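Rab GDP-dissociation inhibitor (Saccharomyces cerevisiae, PDB 2BCG) inhibits GDP dissociation from the Rab GTPase SEC4, is essential for the yeast secretory pathway, and extracts GDP-bound YPT7 from vacuolar membranes. Local coordinates at residues R108-V120 with G230-L244. Residues are numbered along the deposited sequence; the frame is centred on the assembly and turned at random.
Sequences RYVDFKQVSGSYV and GKSPYLYPMYGLGEL
Strands 112-114 and 234-237 pair antiparallel in a small three-stranded sheet of the Rab-binding part of GDI, where Lys113 and Tyr236 form a hydrogen-bonded pair: Lys113 N reaches Tyr236 O at 3.0 Å, and Tyr236 N returns a bond to Lys113 O. Bonds from Met238 N to Asp111 O and from Val115 N to Tyr234 O extend the ladder at its two ends. The join illustrates how a side-chain hydroxyl can continue a short backbone ladder at one end. Ser232 OG donates to Val115 O at 2.7 Å, coming from above the carbonyl plane, and accepts from Tyr234 N, which makes an ST turn. The first torsion of Ser232 (chi1 80°) sets OG between backbone N and carbonyl carbon, where it serves both partners. With alanine in place of Ser232, Val115 O would probably lose this donor and Tyr234 N its acceptor, leaving the turn unheld. On the face carrying Lys113 and Tyr236, the sulfur of Met238 lies alongside the extended chain of Lys113, SD to CG 3.5 Å, brought there by the bend at chi2 (-60°). On the face of Phe112 and Pro237, Phe112 places CE2 4.0 Å from Pro237 CB and meets Leu244 CD2 at its ring edge. Val110 CG1 packs beside Pro237 CB at 3.6 Å. Residues 108-114 and 236-261 interact with YPT1, and Glu243 OE1 salt-bridges a basic side chain of another protein's chain. Strand 234-237 lies between 112-114 and 91-92, with Leu91 touching Phe112 and Pro237, and helix 212-229 packs against Pro233 and Leu235.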
# COMPACT_ATOMS: atom_id res chain seq x y z
N ARG A 108 -4.35 -10.06 2.39
CA ARG A 108 -3.34 -11.13 2.47
C ARG A 108 -1.91 -10.61 2.25
O ARG A 108 -0.92 -11.29 2.61
CB ARG A 108 -3.60 -12.18 1.38
CG ARG A 108 -4.83 -13.02 1.54
CD ARG A 108 -4.99 -13.77 0.20
NE ARG A 108 -6.02 -14.78 0.32
CZ ARG A 108 -6.16 -15.86 -0.45
NH1 ARG A 108 -5.34 -16.12 -1.49
NH2 ARG A 108 -7.16 -16.69 -0.16
N TYR A 109 -1.79 -9.41 1.69
CA TYR A 109 -0.47 -8.91 1.25
C TYR A 109 -0.04 -7.68 2.04
O TYR A 109 1.08 -7.18 1.87
CB TYR A 109 -0.45 -8.59 -0.26
CG TYR A 109 -1.24 -9.59 -1.10
CD1 TYR A 109 -2.15 -9.16 -2.03
CD2 TYR A 109 -1.07 -10.96 -0.90
CE1 TYR A 109 -2.90 -10.05 -2.80
CE2 TYR A 109 -1.81 -11.87 -1.65
CZ TYR A 109 -2.73 -11.41 -2.59
OH TYR A 109 -3.53 -12.29 -3.32
N VAL A 110 -0.96 -7.16 2.88
CA VAL A 110 -0.69 -5.93 3.64
C VAL A 110 -1.32 -6.06 5.01
O VAL A 110 -2.50 -6.43 5.13
CB VAL A 110 -1.30 -4.68 2.97
CG1 VAL A 110 -0.79 -3.41 3.70
CG2 VAL A 110 -0.98 -4.62 1.48
N ASP A 111 -0.53 -5.79 6.03
CA ASP A 111 -1.02 -5.77 7.43
C ASP A 111 -1.25 -4.33 7.88
O ASP A 111 -0.53 -3.44 7.41
CB ASP A 111 0.01 -6.40 8.34
CG ASP A 111 0.13 -7.91 8.13
OD1 ASP A 111 -0.90 -8.58 7.93
OD2 ASP A 111 1.26 -8.41 8.21
N PHE A 112 -2.16 -4.12 8.84
CA PHE A 112 -2.53 -2.76 9.30
C PHE A 112 -2.48 -2.64 10.78
O PHE A 112 -2.85 -3.59 11.47
CB PHE A 112 -3.93 -2.39 8.79
CG PHE A 112 -4.01 -2.37 7.28
CD1 PHE A 112 -4.29 -3.54 6.57
CD2 PHE A 112 -3.78 -1.21 6.58
CE1 PHE A 112 -4.37 -3.54 5.20
CE2 PHE A 112 -3.83 -1.21 5.19
CZ PHE A 112 -4.12 -2.38 4.51
N LYS A 113 -2.07 -1.46 11.27
CA LYS A 113 -2.20 -1.14 12.70
C LYS A 113 -3.05 0.13 12.84
O LYS A 113 -3.09 0.97 11.97
CB LYS A 113 -0.85 -0.84 13.38
CG LYS A 113 0.11 -1.95 13.50
CD LYS A 113 1.10 -1.61 14.59
CE LYS A 113 1.78 -2.89 15.04
NZ LYS A 113 3.14 -2.60 15.58
N GLN A 114 -3.72 0.26 13.98
CA GLN A 114 -4.44 1.50 14.28
C GLN A 114 -3.49 2.66 14.50
O GLN A 114 -2.44 2.52 15.13
CB GLN A 114 -5.25 1.34 15.56
CG GLN A 114 -6.37 0.34 15.43
CD GLN A 114 -7.22 0.32 16.69
OE1 GLN A 114 -7.13 -0.61 17.51
NE2 GLN A 114 -8.01 1.36 16.88
N VAL A 115 -3.91 3.83 14.06
CA VAL A 115 -3.20 5.07 14.44
C VAL A 115 -3.71 5.47 15.84
O VAL A 115 -4.91 5.37 16.12
CB VAL A 115 -3.51 6.15 13.36
CG1 VAL A 115 -3.03 7.54 13.79
CG2 VAL A 115 -2.90 5.74 11.99
N SER A 116 -2.80 5.90 16.72
CA SER A 116 -3.16 6.11 18.15
C SER A 116 -4.19 7.19 18.44
O SER A 116 -4.96 7.11 19.43
CB SER A 116 -1.91 6.38 18.99
OG SER A 116 -0.93 5.43 18.68
N GLY A 117 -4.23 8.20 17.60
CA GLY A 117 -5.18 9.29 17.85
C GLY A 117 -5.09 10.37 16.82
O GLY A 117 -4.15 10.37 16.01
N SER A 118 -6.06 11.28 16.85
CA SER A 118 -6.08 12.50 16.02
C SER A 118 -6.12 13.65 17.01
O SER A 118 -6.95 13.63 17.94
CB SER A 118 -7.29 12.52 15.09
OG SER A 118 -7.38 13.75 14.36
N TYR A 119 -5.24 14.64 16.82
CA TYR A 119 -5.10 15.82 17.72
C TYR A 119 -5.43 17.06 16.96
O TYR A 119 -5.11 17.15 15.78
CB TYR A 119 -3.66 15.95 18.25
CG TYR A 119 -3.31 14.90 19.27
CD1 TYR A 119 -3.15 13.57 18.91
CD2 TYR A 119 -3.12 15.26 20.58
CE1 TYR A 119 -2.83 12.61 19.84
CE2 TYR A 119 -2.81 14.31 21.54
CZ TYR A 119 -2.67 12.98 21.16
OH TYR A 119 -2.34 12.01 22.09
N VAL A 120 -6.07 18.02 17.63
CA VAL A 120 -6.39 19.29 17.02
C VAL A 120 -5.65 20.40 17.73
O VAL A 120 -5.53 20.38 18.95
CB VAL A 120 -7.94 19.53 16.96
CG1 VAL A 120 -8.57 19.76 18.37
CG2 VAL A 120 -8.29 20.67 16.00
N GLY A 230 -11.93 1.86 17.92
CA GLY A 230 -11.57 2.85 18.93
C GLY A 230 -10.35 3.64 18.52
O GLY A 230 -9.91 3.57 17.35
N LYS A 231 -9.84 4.41 19.48
CA LYS A 231 -8.57 5.16 19.43
C LYS A 231 -8.56 6.33 18.47
O LYS A 231 -8.16 7.45 18.84
CB LYS A 231 -7.37 4.26 19.10
CG LYS A 231 -7.10 3.13 20.05
CD LYS A 231 -5.72 2.56 19.75
CE LYS A 231 -5.48 1.25 20.49
NZ LYS A 231 -4.30 0.54 19.92
N SER A 232 -8.93 6.06 17.22
CA SER A 232 -8.94 7.08 16.18
C SER A 232 -9.72 6.51 15.00
O SER A 232 -10.02 5.32 14.94
CB SER A 232 -7.51 7.42 15.72
OG SER A 232 -7.06 6.42 14.80
N PRO A 233 -10.01 7.36 14.02
CA PRO A 233 -10.67 6.79 12.85
C PRO A 233 -9.76 6.08 11.83
O PRO A 233 -10.25 5.63 10.80
CB PRO A 233 -11.28 8.02 12.20
CG PRO A 233 -10.32 9.12 12.55
CD PRO A 233 -9.81 8.82 13.90
N TYR A 234 -8.46 5.97 12.13
CA TYR A 234 -7.47 5.61 11.09
C TYR A 234 -6.73 4.33 11.28
O TYR A 234 -6.36 3.97 12.41
CB TYR A 234 -6.40 6.70 11.00
CG TYR A 234 -6.92 8.09 10.76
CD1 TYR A 234 -7.68 8.37 9.63
CD2 TYR A 234 -6.54 9.14 11.58
CE1 TYR A 234 -8.14 9.65 9.38
CE2 TYR A 234 -6.99 10.43 11.35
CZ TYR A 234 -7.78 10.69 10.23
OH TYR A 234 -8.20 11.99 9.98
N LEU A 235 -6.41 3.72 10.14
CA LEU A 235 -5.43 2.63 10.05
C LEU A 235 -4.20 3.05 9.20
O LEU A 235 -4.29 3.99 8.43
CB LEU A 235 -6.08 1.40 9.40
CG LEU A 235 -7.40 0.86 9.99
CD1 LEU A 235 -7.93 -0.30 9.15
CD2 LEU A 235 -7.18 0.45 11.46
N TYR A 236 -3.10 2.34 9.36
CA TYR A 236 -1.88 2.61 8.59
C TYR A 236 -1.19 1.26 8.29
O TYR A 236 -1.12 0.42 9.17
CB TYR A 236 -0.94 3.55 9.36
CG TYR A 236 0.29 3.95 8.56
CD1 TYR A 236 0.24 5.00 7.64
CD2 TYR A 236 1.50 3.24 8.69
CE1 TYR A 236 1.35 5.33 6.87
CE2 TYR A 236 2.61 3.58 7.93
CZ TYR A 236 2.53 4.61 7.02
OH TYR A 236 3.66 4.91 6.30
N PRO A 237 -0.71 1.05 7.06
CA PRO A 237 -0.06 -0.23 6.73
C PRO A 237 1.34 -0.40 7.31
O PRO A 237 2.19 0.51 7.22
CB PRO A 237 0.05 -0.20 5.20
CG PRO A 237 0.11 1.26 4.86
CD PRO A 237 -0.74 1.97 5.91
N MET A 238 1.61 -1.60 7.83
CA MET A 238 2.96 -1.98 8.20
C MET A 238 3.84 -1.94 6.94
O MET A 238 3.44 -2.41 5.84
CB MET A 238 2.96 -3.41 8.78
CG MET A 238 2.17 -3.58 10.06
SD MET A 238 2.78 -2.54 11.39
CE MET A 238 4.39 -3.31 11.63
N TYR A 239 5.03 -1.37 7.12
CA TYR A 239 6.03 -1.13 6.07
C TYR A 239 5.70 0.01 5.10
O TYR A 239 6.45 0.24 4.14
CB TYR A 239 6.38 -2.39 5.28
CG TYR A 239 6.92 -3.53 6.08
CD1 TYR A 239 8.24 -3.54 6.56
CD2 TYR A 239 6.10 -4.60 6.36
CE1 TYR A 239 8.73 -4.66 7.28
CE2 TYR A 239 6.57 -5.70 7.05
CZ TYR A 239 7.86 -5.71 7.52
OH TYR A 239 8.27 -6.80 8.21
N GLY A 240 4.67 0.77 5.42
CA GLY A 240 4.43 2.00 4.70
C GLY A 240 3.42 1.88 3.56
O GLY A 240 3.00 0.77 3.16
N LEU A 241 3.02 3.05 3.06
CA LEU A 241 1.98 3.09 2.04
C LEU A 241 2.37 2.35 0.75
O LEU A 241 1.49 1.92 0.01
CB LEU A 241 1.61 4.55 1.74
CG LEU A 241 0.95 5.30 2.91
CD1 LEU A 241 0.74 6.76 2.51
CD2 LEU A 241 -0.37 4.64 3.28
N GLY A 242 3.67 2.22 0.48
CA GLY A 242 4.13 1.51 -0.73
C GLY A 242 3.64 0.05 -0.77
O GLY A 242 3.59 -0.55 -1.85
N GLU A 243 3.30 -0.53 0.37
CA GLU A 243 2.78 -1.90 0.35
C GLU A 243 1.44 -2.00 -0.40
O GLU A 243 1.10 -3.08 -0.92
CB GLU A 243 2.60 -2.42 1.76
CG GLU A 243 3.87 -2.38 2.60
CD GLU A 243 5.05 -3.15 1.94
OE1 GLU A 243 5.95 -2.50 1.32
OE2 GLU A 243 5.06 -4.40 2.03
N LEU A 244 0.64 -0.93 -0.38
CA LEU A 244 -0.69 -0.96 -0.98
C LEU A 244 -0.62 -1.18 -2.51
O LEU A 244 -1.23 -2.13 -3.02
CB LEU A 244 -1.49 0.31 -0.60
CG LEU A 244 -1.83 0.37 0.89
CD1 LEU A 244 -2.23 1.83 1.25
CD2 LEU A 244 -2.96 -0.62 1.27
O HOH W 1 1.92 -5.78 -0.67
O HOH W 2 3.27 -5.92 3.19
O HOH W 3 2.25 -4.89 5.59
O HOH W 4 -8.13 3.03 14.54
O HOH W 5 -2.66 2.68 18.30
O HOH W 6 -8.40 10.66 18.45